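Local coordinates for putative Lipoprotein (Shewanella oneidensis, PDB 3U24), which is of unknown function but binds zinc and calcium ions and, as a DUF885 member of the Peptidase_MA clan, may be related to zinc metallopeptidases, at residues A[150-155]-A[211-216]; A[164-169]-A[229-234]; A[473-478]-A[519-524]. All blocks are in the same frame, centred on the assembly; numbering follows the deposited sequence.

Contact 1 (A[150-155]-A[211-216]); sequences ENIPAY and DIASKA. With EDO (1,2-ethanediol), chain Y.
Ile-152 and Pro-153 bear on one side of the helix that carries Ile-212, Ala-213 and Ala-216, mainly through hydrocarbon. The delta methyl of Ile-152 reaches Ala-213, CD1 to CB 3.7 Å, while its CG2 branch is looser against the methyl of Ala-216, CG2 to CB 4.3 Å. The two branches thus span alanines three residues apart. CG1 is anti to the carbonyl carbon (chi1 -72°) and CD1 extended beyond it (chi2 171°), which brings CD1 to the methyl of Ala-213. Pro-153 takes the more exposed half: its ring CG lies 3.7 Å from CG2 of Ile-212, the two side chains crossing at about a right angle, and CB of Ala-216 sits 4.0 Å from Pro-153 CA. Small alanine methyls allow a close backbone approach, 5.9 Å between CA of Ile-152 and CA of Ala-213, and 5.4 Å between CA of Pro-153 and CA of Ala-216. No hydrogen bond crosses the interface.

In the next shell, Phe-185 touches Ile-152 from a loop. Asn-151 holds the N-cap position without a capping bond from its side chain; its carbonyl O instead receives the N-H of Tyr-155, 2.9 Å from N to O, closing the first turn. A 1,2-ethanediol, probably from the crystallisation liquor, accepts from Ala-154 N at its O2; its very short approach to Glu-150 O is doubtful.

Proline in the opening turn costs the helix no internal bond, because N-H groups of the first turn have no acceptor within the helix. The geometry is that of helix-helix packing in an all-helical region: the start of helix 152-162 is pressed against the middle of the long helix 200-234, away from the annotated metal sites.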
loop_
_atom_site.group_PDB
_atom_site.type_symbol
_atom_site.label_atom_id
_atom_site.label_comp_id
_atom_site.label_asym_id
_atom_site.label_seq_id
_atom_site.Cartn_x
_atom_site.Cartn_y
_atom_site.Cartn_z
ATOM N N GLU A 150 12.303 -24.309 -15.668
ATOM C CA GLU A 150 12.177 -25.778 -15.607
ATOM C C GLU A 150 10.792 -26.186 -15.210
ATOM O O GLU A 150 10.148 -26.936 -15.934
ATOM C CB GLU A 150 13.125 -26.418 -14.582
ATOM C CG GLU A 150 14.500 -26.851 -15.106
ATOM C CD GLU A 150 15.507 -27.242 -13.994
ATOM O OE1 GLU A 150 16.028 -26.317 -13.273
ATOM O OE2 GLU A 150 15.787 -28.475 -13.874
ATOM N N ASN A 151 10.329 -25.652 -14.086
ATOM C CA ASN A 151 9.045 -26.058 -13.488
ATOM C C ASN A 151 7.806 -25.211 -13.782
ATOM O O ASN A 151 6.800 -25.344 -13.106
ATOM C CB ASN A 151 9.241 -26.298 -11.981
ATOM C CG ASN A 151 10.101 -27.538 -11.739
ATOM O OD1 ASN A 151 9.913 -28.553 -12.429
ATOM N ND2 ASN A 151 11.103 -27.434 -10.892
ATOM N N ILE A 152 7.842 -24.434 -14.838
ATOM C CA ILE A 152 6.662 -23.679 -15.207
ATOM C C ILE A 152 5.433 -24.562 -15.490
ATOM O O ILE A 152 4.338 -24.207 -15.060
ATOM C CB ILE A 152 6.929 -22.667 -16.361
ATOM C CG1 ILE A 152 7.768 -21.507 -15.814
ATOM C CG2 ILE A 152 5.623 -22.168 -16.986
ATOM C CD1 ILE A 152 8.305 -20.524 -16.833
ATOM N N PRO A 153 5.593 -25.682 -16.232
ATOM C CA PRO A 153 4.384 -26.538 -16.449
ATOM C C PRO A 153 3.832 -27.037 -15.136
ATOM O O PRO A 153 2.614 -27.043 -14.907
ATOM C CB PRO A 153 4.926 -27.695 -17.281
ATOM C CG PRO A 153 5.969 -27.017 -18.133
ATOM C CD PRO A 153 6.653 -26.027 -17.193
ATOM N N ALA A 154 4.737 -27.431 -14.256
ATOM C CA ALA A 154 4.315 -27.965 -12.933
ATOM C C ALA A 154 3.596 -26.924 -12.090
ATOM O O ALA A 154 2.676 -27.224 -11.375
ATOM C CB ALA A 154 5.503 -28.499 -12.161
ATOM N N TYR A 155 4.089 -25.696 -12.157
ATOM C CA TYR A 155 3.515 -24.580 -11.427
ATOM C C TYR A 155 2.058 -24.422 -11.824
ATOM O O TYR A 155 1.240 -24.320 -10.980
ATOM C CB TYR A 155 4.298 -23.300 -11.749
ATOM C CG TYR A 155 3.791 -22.064 -11.077
ATOM C CD1 TYR A 155 2.738 -21.345 -11.618
ATOM C CD2 TYR A 155 4.343 -21.624 -9.895
ATOM C CE1 TYR A 155 2.256 -20.186 -10.989
ATOM C CE2 TYR A 155 3.870 -20.462 -9.233
ATOM C CZ TYR A 155 2.830 -19.750 -9.790
ATOM O OH TYR A 155 2.356 -18.603 -9.170
ATOM N N ASP A 211 10.101 -22.592 -25.151
ATOM C CA ASP A 211 8.994 -23.072 -25.946
ATOM C C ASP A 211 8.094 -23.922 -25.042
ATOM O O ASP A 211 6.874 -23.801 -25.065
ATOM C CB ASP A 211 9.483 -23.945 -27.098
ATOM C CG ASP A 211 10.260 -23.177 -28.159
ATOM O OD1 ASP A 211 10.153 -21.924 -28.277
ATOM O OD2 ASP A 211 10.992 -23.887 -28.896
ATOM N N ILE A 212 8.683 -24.796 -24.242
ATOM C CA ILE A 212 7.845 -25.544 -23.289
ATOM C C ILE A 212 7.078 -24.565 -22.357
ATOM O O ILE A 212 5.892 -24.754 -22.105
ATOM C CB ILE A 212 8.661 -26.548 -22.481
ATOM C CG1 ILE A 212 9.130 -27.691 -23.384
ATOM C CG2 ILE A 212 7.865 -27.119 -21.311
ATOM C CD1 ILE A 212 10.231 -28.518 -22.732
ATOM N N ALA A 213 7.744 -23.506 -21.892
ATOM C CA ALA A 213 7.101 -22.564 -20.960
ATOM C C ALA A 213 5.948 -21.818 -21.608
ATOM O O ALA A 213 4.897 -21.716 -21.002
ATOM C CB ALA A 213 8.105 -21.566 -20.370
ATOM N N SER A 214 6.196 -21.277 -22.806
ATOM C CA SER A 214 5.201 -20.558 -23.593
ATOM C C SER A 214 3.953 -21.388 -23.871
ATOM O O SER A 214 2.852 -20.908 -23.776
ATOM C CB SER A 214 5.796 -20.135 -24.940
ATOM O OG SER A 214 6.876 -19.254 -24.683
ATOM N N LYS A 215 4.163 -22.621 -24.278
ATOM C CA LYS A 215 3.076 -23.568 -24.455
ATOM C C LYS A 215 2.247 -23.728 -23.149
ATOM O O LYS A 215 1.041 -23.635 -23.184
ATOM C CB LYS A 215 3.657 -24.902 -24.902
ATOM C CG LYS A 215 2.663 -26.034 -25.085
ATOM C CD LYS A 215 3.365 -27.362 -25.441
ATOM C CE LYS A 215 2.367 -28.446 -25.843
ATOM N NZ LYS A 215 1.565 -27.979 -27.023
ATOM N N ALA A 216 2.915 -23.943 -22.016
ATOM C CA ALA A 216 2.236 -24.125 -20.754
ATOM C C ALA A 216 1.441 -22.879 -20.337
ATOM O O ALA A 216 0.366 -23.000 -19.794
ATOM C CB ALA A 216 3.220 -24.521 -19.648
HETATM C C1 EDO Y . 9.624 -30.277 -14.895
HETATM O O1 EDO Y . 10.090 -29.376 -15.919
HETATM C C2 EDO Y . 8.156 -30.097 -14.449
HETATM O O2 EDO Y . 7.473 -28.950 -15.012
#

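Contact 2 (A[164-169]-A[229-234]); sequences SQPTLE and SQLKKE
Leu-231 packs against the loop that leads into helix 168-179, overlapping Pro-166, the carbonyl of Thr-167 and the side chain of Leu-168. Here the loop and N-terminus of helix 168-179 pack on the last turns of helix 200-234, within the helical DUF885 fold, and the contact is largely apolar: no hydrogen bond joins the two segments. Both methyls of Leu-231 take part. CD1 touches the ring CG of Pro-166 at 4.0 Å and Thr-167 O at 3.9 Å, and CD2 comes 3.8 Å from Pro-166 O.

Leu-168 closes the other flank. Its CG stands anti to the backbone N (chi1 172°), which carries CD1 to the groove between two consecutive residues, 4.0 Å from Leu-231 CB and equally 4.0 Å from Lys-232 CG. It slides past Leu-231 in the opposite direction but crosses Lys-232 at about a right angle; there the aliphatic base of the lysine serves as the contact.

Thr-167 occupies the N-cap position, with OG1 hydrogen-bonded to His-170 ND1, and Arg-237 NE grips the carbonyl O of Gln-165, fastening the loop to residues just beyond helix 200-234. On that helix's exposed side, Gln-230 NE2 bonds one turn ahead to Glu-234 OE1 at 3.2 Å, with an N-H...O angle of 156°; OE1 lies in the plane of the glutamine amide but is met from above its own carboxylate plane.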
loop_
_atom_site.group_PDB
_atom_site.type_symbol
_atom_site.label_atom_id
_atom_site.label_comp_id
_atom_site.label_asym_id
_atom_site.label_seq_id
_atom_site.Cartn_x
_atom_site.Cartn_y
_atom_site.Cartn_z
ATOM N N SER A 164 -10.453 -23.972 -6.651
ATOM C CA SER A 164 -11.732 -24.596 -6.387
ATOM C C SER A 164 -12.754 -23.531 -6.007
ATOM O O SER A 164 -12.494 -22.748 -5.104
ATOM C CB SER A 164 -11.560 -25.585 -5.224
ATOM O OG SER A 164 -12.822 -26.043 -4.793
ATOM N N GLN A 165 -13.896 -23.522 -6.691
ATOM C CA GLN A 165 -14.936 -22.509 -6.524
ATOM C C GLN A 165 -14.369 -21.109 -6.575
ATOM O O GLN A 165 -14.497 -20.359 -5.629
ATOM C CB GLN A 165 -15.715 -22.692 -5.217
ATOM C CG GLN A 165 -16.406 -24.037 -5.119
ATOM C CD GLN A 165 -17.402 -24.234 -6.225
ATOM O OE1 GLN A 165 -18.323 -23.397 -6.440
ATOM N NE2 GLN A 165 -17.215 -25.320 -6.981
ATOM N N PRO A 166 -13.763 -20.747 -7.694
ATOM C CA PRO A 166 -13.160 -19.417 -7.734
ATOM C C PRO A 166 -14.191 -18.344 -7.903
ATOM O O PRO A 166 -15.289 -18.627 -8.338
ATOM C CB PRO A 166 -12.264 -19.462 -8.981
ATOM C CG PRO A 166 -12.887 -20.511 -9.862
ATOM C CD PRO A 166 -13.510 -21.520 -8.916
ATOM N N THR A 167 -13.830 -17.117 -7.555
ATOM C CA THR A 167 -14.662 -15.966 -7.878
ATOM C C THR A 167 -14.485 -15.604 -9.342
ATOM O O THR A 167 -13.439 -15.851 -9.980
ATOM C CB THR A 167 -14.310 -14.704 -7.061
ATOM O OG1 THR A 167 -13.086 -14.164 -7.568
ATOM C CG2 THR A 167 -14.179 -15.003 -5.567
ATOM N N LEU A 168 -15.508 -14.991 -9.898
ATOM C CA LEU A 168 -15.438 -14.599 -11.286
ATOM C C LEU A 168 -14.369 -13.523 -11.447
ATOM O O LEU A 168 -13.598 -13.526 -12.411
ATOM C CB LEU A 168 -16.793 -14.036 -11.768
ATOM C CG LEU A 168 -16.731 -13.415 -13.171
ATOM C CD1 LEU A 168 -16.295 -14.484 -14.184
ATOM C CD2 LEU A 168 -18.079 -12.725 -13.538
ATOM N N GLU A 169 -14.370 -12.571 -10.533
ATOM C CA GLU A 169 -13.502 -11.397 -10.674
ATOM C C GLU A 169 -12.001 -11.776 -10.636
ATOM O O GLU A 169 -11.196 -11.267 -11.424
ATOM C CB GLU A 169 -13.802 -10.363 -9.573
ATOM C CG GLU A 169 -15.179 -9.689 -9.736
ATOM C CD GLU A 169 -16.383 -10.578 -9.308
ATOM O OE1 GLU A 169 -16.191 -11.722 -8.786
ATOM O OE2 GLU A 169 -17.536 -10.122 -9.495
ATOM N N SER A 229 -15.788 -18.527 -18.701
ATOM C CA SER A 229 -16.979 -18.814 -19.453
ATOM C C SER A 229 -17.991 -19.660 -18.623
ATOM O O SER A 229 -19.160 -19.310 -18.567
ATOM C CB SER A 229 -16.623 -19.497 -20.777
ATOM O OG SER A 229 -17.794 -19.974 -21.363
ATOM N N GLN A 230 -17.517 -20.719 -17.976
ATOM C CA GLN A 230 -18.322 -21.565 -17.101
ATOM C C GLN A 230 -18.880 -20.754 -15.900
ATOM O O GLN A 230 -20.042 -20.910 -15.538
ATOM C CB GLN A 230 -17.451 -22.755 -16.637
ATOM C CG GLN A 230 -18.082 -23.869 -15.773
ATOM C CD GLN A 230 -17.048 -24.941 -15.258
ATOM O OE1 GLN A 230 -15.884 -24.985 -15.701
ATOM N NE2 GLN A 230 -17.484 -25.802 -14.322
ATOM N N LEU A 231 -18.049 -19.896 -15.299
ATOM C CA LEU A 231 -18.471 -19.088 -14.146
ATOM C C LEU A 231 -19.571 -18.091 -14.546
ATOM O O LEU A 231 -20.523 -17.875 -13.797
ATOM C CB LEU A 231 -17.287 -18.344 -13.519
ATOM C CG LEU A 231 -16.206 -19.217 -12.836
ATOM C CD1 LEU A 231 -14.914 -18.435 -12.576
ATOM C CD2 LEU A 231 -16.740 -19.907 -11.565
ATOM N N LYS A 232 -19.460 -17.519 -15.743
ATOM C CA LYS A 232 -20.506 -16.621 -16.223
ATOM C C LYS A 232 -21.858 -17.346 -16.390
ATOM O O LYS A 232 -22.884 -16.794 -15.993
ATOM C CB LYS A 232 -20.067 -15.904 -17.491
ATOM C CG LYS A 232 -18.935 -14.895 -17.219
ATOM C CD LYS A 232 -18.452 -14.313 -18.518
ATOM C CE LYS A 232 -17.368 -13.257 -18.378
ATOM N NZ LYS A 232 -16.642 -13.157 -19.693
ATOM N N LYS A 233 -21.848 -18.570 -16.927
ATOM C CA LYS A 233 -23.080 -19.360 -17.091
ATOM C C LYS A 233 -23.666 -19.904 -15.769
ATOM O O LYS A 233 -24.860 -19.813 -15.562
ATOM C CB LYS A 233 -22.871 -20.574 -18.020
ATOM C CG LYS A 233 -22.519 -20.250 -19.470
ATOM C CD LYS A 233 -22.481 -21.514 -20.353
ATOM C CE LYS A 233 -22.078 -21.196 -21.803
ATOM N NZ LYS A 233 -21.699 -22.404 -22.604
ATOM N N GLU A 234 -22.828 -20.480 -14.909
ATOM C CA GLU A 234 -23.272 -21.328 -13.791
ATOM C C GLU A 234 -23.316 -20.583 -12.453
ATOM O O GLU A 234 -23.852 -21.093 -11.484
ATOM C CB GLU A 234 -22.319 -22.548 -13.642
ATOM C CG GLU A 234 -22.323 -23.520 -14.834
ATOM C CD GLU A 234 -21.430 -24.780 -14.679
ATOM O OE1 GLU A 234 -20.514 -24.866 -13.783
ATOM O OE2 GLU A 234 -21.663 -25.714 -15.500
#

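Contact 3 (A[473-478]-A[519-524]); sequences ICNTIL and VQLTSY
Leu-521 and Asn-475 have the most surface buried here, each about 70 Å². The CD2 methyl of Leu-521 lies over the flat of the Asn-475 amide: it stands about 3.6 Å above the amide plane, almost over CG, and is 3.7 Å from both CG and ND2 of Asn-475. With its CG beside the backbone N, Asn-475 presents that surface to the leucine, while its OD1 takes a hydrogen bond from Lys-510 NZ outside the pair. The carbonyl of Leu-521 meets Asn-475 through carbon only, O to CB 3.4 Å; its polar partner is a water, which donates to Leu-521 O at 2.8 Å and accepts from Thr-476 OG1 at 3.0 Å, linking helix 459-485 to segment 519-524.

Segment 519-524 ends beside the zinc site of this Peptidase_MA-clan protein. The ion is bound by His-408, His-414 and Glu-439, and the side chain of Tyr-524 comes to about 5 Å from it. Asn-475 ND2 approaches this ring obliquely, amide and ring planes 56° apart, and Leu-521 O and the water lie in plane at the ring's edge.

Thr-522 crosses Thr-476 at about a right angle, its CB 3.8 Å from Thr-476 OG1. Its own OG1 (chi1 71°) turns back to a lone pair of Val-519 O at 2.8 Å, an oxygen that also accepts Thr-522 N. A valine in its place would lack that hydroxyl, and Val-519 O would probably lose one of its two grips on the turn. Similarly, Gln-520 O receives both N and OG of Ser-523, and Gln-520 NE2 points almost straight at Tyr-524 OH, with an N-H...O angle of 170°.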
loop_
_atom_site.group_PDB
_atom_site.type_symbol
_atom_site.label_atom_id
_atom_site.label_comp_id
_atom_site.label_asym_id
_atom_site.label_seq_id
_atom_site.Cartn_x
_atom_site.Cartn_y
_atom_site.Cartn_z
ATOM N N ILE A 473 -12.029 8.527 4.768
ATOM C CA ILE A 473 -13.205 8.087 5.510
ATOM C C ILE A 473 -14.070 7.150 4.628
ATOM O O ILE A 473 -14.398 6.010 5.040
ATOM C CB ILE A 473 -14.037 9.300 6.020
ATOM C CG1 ILE A 473 -13.178 10.194 6.965
ATOM C CG2 ILE A 473 -15.291 8.833 6.731
ATOM C CD1 ILE A 473 -13.825 11.537 7.316
ATOM N N CYS A 474 -14.406 7.616 3.424
ATOM C CA CYS A 474 -15.241 6.833 2.539
ATOM C C CYS A 474 -14.554 5.581 1.992
ATOM O O CYS A 474 -15.235 4.609 1.662
ATOM C CB CYS A 474 -15.858 7.691 1.428
ATOM S SG CYS A 474 -16.974 8.997 2.074
ATOM N N ASN A 475 -13.230 5.550 1.943
ATOM C CA ASN A 475 -12.525 4.296 1.596
ATOM C C ASN A 475 -12.871 3.175 2.585
ATOM O O ASN A 475 -13.015 2.021 2.169
ATOM C CB ASN A 475 -10.997 4.456 1.605
ATOM C CG ASN A 475 -10.438 5.059 0.316
ATOM O OD1 ASN A 475 -11.114 5.190 -0.709
ATOM N ND2 ASN A 475 -9.153 5.382 0.364
ATOM N N THR A 476 -12.975 3.528 3.882
ATOM C CA THR A 476 -13.291 2.603 4.951
ATOM C C THR A 476 -14.739 2.162 4.875
ATOM O O THR A 476 -15.032 0.974 4.944
ATOM C CB THR A 476 -12.972 3.218 6.348
ATOM O OG1 THR A 476 -11.567 3.304 6.469
ATOM C CG2 THR A 476 -13.496 2.389 7.518
ATOM N N ILE A 477 -15.641 3.110 4.727
ATOM C CA ILE A 477 -17.069 2.795 4.544
ATOM C C ILE A 477 -17.285 1.819 3.371
ATOM O O ILE A 477 -18.008 0.812 3.481
ATOM C CB ILE A 477 -17.882 4.083 4.370
ATOM C CG1 ILE A 477 -17.751 4.916 5.635
ATOM C CG2 ILE A 477 -19.365 3.813 4.098
ATOM C CD1 ILE A 477 -18.451 6.244 5.571
ATOM N N LEU A 478 -16.638 2.107 2.269
ATOM C CA LEU A 478 -16.791 1.344 1.057
ATOM C C LEU A 478 -16.268 -0.071 1.240
ATOM O O LEU A 478 -16.967 -1.070 0.943
ATOM C CB LEU A 478 -16.028 2.035 -0.074
ATOM C CG LEU A 478 -15.922 1.286 -1.412
ATOM C CD1 LEU A 478 -17.126 1.615 -2.247
ATOM C CD2 LEU A 478 -14.690 1.669 -2.227
ATOM N N VAL A 519 -9.658 -5.043 2.993
ATOM C CA VAL A 519 -8.985 -4.488 4.173
ATOM C C VAL A 519 -7.972 -3.380 3.858
ATOM O O VAL A 519 -7.943 -2.329 4.521
ATOM C CB VAL A 519 -8.394 -5.626 5.050
ATOM C CG1 VAL A 519 -7.498 -5.084 6.122
ATOM C CG2 VAL A 519 -9.533 -6.419 5.694
ATOM N N GLN A 520 -7.166 -3.549 2.821
ATOM C CA GLN A 520 -6.119 -2.553 2.522
ATOM C C GLN A 520 -6.667 -1.113 2.453
ATOM O O GLN A 520 -6.012 -0.160 2.888
ATOM C CB GLN A 520 -5.331 -2.967 1.262
ATOM C CG GLN A 520 -4.089 -2.113 0.955
ATOM C CD GLN A 520 -4.444 -0.717 0.430
ATOM O OE1 GLN A 520 -5.475 -0.531 -0.219
ATOM N NE2 GLN A 520 -3.610 0.279 0.772
ATOM N N LEU A 521 -7.889 -0.964 1.953
ATOM C CA LEU A 521 -8.518 0.369 1.776
ATOM C C LEU A 521 -8.805 1.041 3.100
ATOM O O LEU A 521 -8.842 2.260 3.137
ATOM C CB LEU A 521 -9.804 0.309 0.938
ATOM C CG LEU A 521 -9.537 0.446 -0.563
ATOM C CD1 LEU A 521 -10.774 0.016 -1.359
ATOM C CD2 LEU A 521 -9.115 1.875 -0.903
ATOM N N THR A 522 -9.004 0.278 4.171
ATOM C CA THR A 522 -9.205 0.878 5.501
ATOM C C THR A 522 -7.910 1.410 6.170
ATOM O O THR A 522 -7.972 2.120 7.169
ATOM C CB THR A 522 -9.858 -0.116 6.495
ATOM O OG1 THR A 522 -8.900 -1.124 6.843
ATOM C CG2 THR A 522 -11.107 -0.787 5.886
ATOM N N SER A 523 -6.736 1.113 5.604
ATOM C CA SER A 523 -5.484 1.315 6.315
ATOM C C SER A 523 -5.255 2.786 6.620
ATOM O O SER A 523 -4.774 3.154 7.718
ATOM C CB SER A 523 -4.294 0.668 5.566
ATOM O OG SER A 523 -4.070 1.213 4.281
ATOM N N TYR A 524 -5.655 3.631 5.677
ATOM C CA TYR A 524 -5.410 5.069 5.779
ATOM C C TYR A 524 -6.139 5.657 6.966
ATOM O O TYR A 524 -5.531 6.344 7.813
ATOM C CB TYR A 524 -5.818 5.791 4.510
ATOM C CG TYR A 524 -5.291 5.121 3.278
ATOM C CD1 TYR A 524 -6.019 4.084 2.673
ATOM C CD2 TYR A 524 -4.085 5.506 2.711
ATOM C CE1 TYR A 524 -5.547 3.442 1.561
ATOM C CE2 TYR A 524 -3.591 4.860 1.587
ATOM C CZ TYR A 524 -4.322 3.847 1.017
ATOM O OH TYR A 524 -3.888 3.181 -0.083
HETATM O O HOH W 1 -9.369 4.399 4.797
#

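Overall arrangement
Contacts 1 and 2 share the long helix 200-234: contact 1 uses its middle and contact 2 its final turns, with centres about 25 Å and nearest atoms about 12 Å apart. Their first segments lie at the starts of the successive helices 152-162 and 168-179, lead-in loop residues included, and the segments alternate along the sequence. Contact 3 comes later, joining helix 459-485 to segment 519-524, which leads into helix 523-542; its centre is about 27 Å from that of contact 2 and about 39 Å from that of contact 1. It is the most central, about 12 Å from the chain's centre against about 31 and 28 Å, and adjoins a zinc site, whereas the other two lie in a peripheral helical region.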